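Local coordinates for Lin1944 protein (Listeria innocua, PDB 3D7L), which is of unestablished function but belongs to the short-chain dehydrogenase/reductase family and is therefore probably an oxidoreductase, at residues K107-L112 against G149-T154. Sequence-based numbering, arbitrary orientation.
Sequences KGSFTL and GIRINT
Arg151 turns its guanidinium beside Ser109 on one face of the parallel sheet, while Phe110, Ile152, Leu112 and Thr154 pack on the other. The bend at chi3 (-69°) swings the NH2 end toward the Ser109 side chain. There Ser109 CB sits beneath one face of the group, 3.7 Å from Arg151 NH2 and offset toward its rim. Two waters lie at the guanidinium edge, in its plane: one accepts from NE, the other from NH2, and both donate to Lys107 O. NH1 donates hydrogen bonds to Ser189 O and Gln194 O, so the plane is fixed from several directions. A third water joins Lys107 NZ to Gly149 O at the Lys107 end of the pair. Farther along, without these waters, Thr111 OG1 bonds Ser189 OG, and Asn153 binds Glu197 N through OD1 and Gln194 O and Ser189 OG through ND2.

On the opposite face, with CG1 anti to the backbone N (chi1 175°), the longer branch of Ile152 runs alongside Phe110 CB (CG1 to CB 3.8 Å); Phe110 CD2 approaches Ile150 CG2 at 4.2 Å. Thr154 CG2 meets Leu112 CB at 3.9 Å. Helices 79-100 and 126-142 cover this apolar layer.

Between the layers, Arg151 N donates to Gly108 O (2.8 Å), Phe110 N to Arg151 O (2.7 Å), Asn153 N to Phe110 O and Leu112 N to Asn153 O. This ladder sets the register of a Rossmann-type beta-alpha-beta unit, while the guanidinium ties it to residues 189-194.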
loop_
_atom_site.group_PDB
_atom_site.type_symbol
_atom_site.label_atom_id
_atom_site.label_comp_id
_atom_site.label_asym_id
_atom_site.label_seq_id
_atom_site.Cartn_x
_atom_site.Cartn_y
_atom_site.Cartn_z
ATOM N N LYS D 107 -13.961 -11.973 19.294
ATOM C CA LYS D 107 -14.830 -12.058 18.105
ATOM C C LYS D 107 -15.207 -10.686 17.527
ATOM O O LYS D 107 -16.118 -10.593 16.715
ATOM C CB LYS D 107 -16.117 -12.857 18.404
ATOM C CG LYS D 107 -15.936 -14.161 19.203
ATOM C CD LYS D 107 -16.289 -15.405 18.409
ATOM C CE LYS D 107 -15.060 -15.926 17.641
ATOM N NZ LYS D 107 -15.415 -16.585 16.338
ATOM N N GLY D 108 -14.522 -9.630 17.964
ATOM C CA GLY D 108 -14.727 -8.273 17.457
ATOM C C GLY D 108 -14.180 -8.158 16.040
ATOM O O GLY D 108 -13.689 -9.146 15.485
ATOM N N SER D 109 -14.280 -6.973 15.441
ATOM C CA SER D 109 -13.784 -6.756 14.069
ATOM C C SER D 109 -13.217 -5.363 13.853
ATOM O O SER D 109 -13.608 -4.432 14.555
ATOM C CB SER D 109 -14.911 -6.972 13.050
ATOM O OG SER D 109 -15.864 -5.925 13.127
ATOM N N PHE D 110 -12.306 -5.239 12.869
ATOM C CA PHE D 110 -11.891 -3.955 12.289
ATOM C C PHE D 110 -12.513 -3.797 10.896
ATOM O O PHE D 110 -12.568 -4.757 10.140
ATOM C CB PHE D 110 -10.367 -3.892 12.098
ATOM C CG PHE D 110 -9.583 -3.814 13.362
ATOM C CD1 PHE D 110 -9.397 -2.600 14.010
ATOM C CD2 PHE D 110 -8.992 -4.958 13.898
ATOM C CE1 PHE D 110 -8.656 -2.514 15.185
ATOM C CE2 PHE D 110 -8.237 -4.870 15.087
ATOM C CZ PHE D 110 -8.066 -3.647 15.704
ATOM N N THR D 111 -12.958 -2.592 10.544
ATOM C CA THR D 111 -13.323 -2.302 9.150
ATOM C C THR D 111 -12.592 -1.039 8.703
ATOM O O THR D 111 -12.706 -0.004 9.354
ATOM C CB THR D 111 -14.810 -2.125 8.952
ATOM O OG1 THR D 111 -15.493 -3.204 9.576
ATOM C CG2 THR D 111 -15.172 -2.068 7.477
ATOM N N LEU D 112 -11.850 -1.130 7.595
ATOM C CA LEU D 112 -11.035 0.004 7.118
ATOM C C LEU D 112 -11.530 0.512 5.768
ATOM O O LEU D 112 -12.148 -0.238 5.030
ATOM C CB LEU D 112 -9.571 -0.422 7.025
ATOM C CG LEU D 112 -8.612 -0.270 8.211
ATOM C CD1 LEU D 112 -9.243 -0.225 9.634
ATOM C CD2 LEU D 112 -7.429 -1.290 8.117
ATOM N N GLY D 149 -10.442 -14.513 17.764
ATOM C CA GLY D 149 -11.529 -14.604 16.765
ATOM C C GLY D 149 -11.850 -13.287 16.074
ATOM O O GLY D 149 -12.866 -13.162 15.387
ATOM N N ILE D 150 -10.970 -12.315 16.245
ATOM C CA ILE D 150 -11.157 -10.992 15.694
ATOM C C ILE D 150 -11.090 -11.008 14.165
ATOM O O ILE D 150 -10.269 -11.720 13.583
ATOM C CB ILE D 150 -10.146 -10.008 16.294
ATOM C CG1 ILE D 150 -10.549 -9.654 17.746
ATOM C CG2 ILE D 150 -10.057 -8.752 15.454
ATOM C CD1 ILE D 150 -9.386 -9.248 18.663
ATOM N N ARG D 151 -11.982 -10.250 13.523
ATOM C CA ARG D 151 -12.036 -10.186 12.049
ATOM C C ARG D 151 -11.599 -8.827 11.537
ATOM O O ARG D 151 -11.645 -7.825 12.272
ATOM C CB ARG D 151 -13.440 -10.531 11.535
ATOM C CG ARG D 151 -14.007 -11.864 12.100
ATOM C CD ARG D 151 -15.469 -12.112 11.647
ATOM N NE ARG D 151 -16.359 -11.154 12.277
ATOM C CZ ARG D 151 -16.902 -10.083 11.692
ATOM N NH1 ARG D 151 -16.715 -9.817 10.409
ATOM N NH2 ARG D 151 -17.682 -9.292 12.401
ATOM N N ILE D 152 -11.150 -8.787 10.282
ATOM C CA ILE D 152 -10.774 -7.510 9.660
ATOM C C ILE D 152 -11.084 -7.520 8.161
ATOM O O ILE D 152 -10.627 -8.406 7.422
ATOM C CB ILE D 152 -9.269 -7.123 9.942
ATOM C CG1 ILE D 152 -8.878 -5.848 9.173
ATOM C CG2 ILE D 152 -8.303 -8.295 9.548
ATOM C CD1 ILE D 152 -7.618 -5.169 9.721
ATOM N N ASN D 153 -11.866 -6.533 7.728
ATOM C CA ASN D 153 -12.205 -6.381 6.309
ATOM C C ASN D 153 -11.990 -4.940 5.843
ATOM O O ASN D 153 -11.812 -4.053 6.663
ATOM C CB ASN D 153 -13.679 -6.744 6.050
ATOM C CG ASN D 153 -14.024 -8.153 6.477
ATOM O OD1 ASN D 153 -13.496 -9.122 5.926
ATOM N ND2 ASN D 153 -14.944 -8.281 7.443
ATOM N N THR D 154 -12.030 -4.713 4.537
ATOM C CA THR D 154 -11.992 -3.354 4.024
ATOM C C THR D 154 -13.215 -3.098 3.148
ATOM O O THR D 154 -13.777 -4.031 2.558
ATOM C CB THR D 154 -10.699 -3.024 3.226
ATOM O OG1 THR D 154 -10.514 -3.965 2.174
ATOM C CG2 THR D 154 -9.495 -3.047 4.131
HETATM O O HOH W 1 -16.854 -12.399 14.717
HETATM O O HOH W 2 -17.840 -9.440 15.213
HETATM O O HOH W 3 -15.215 -14.574 14.712
#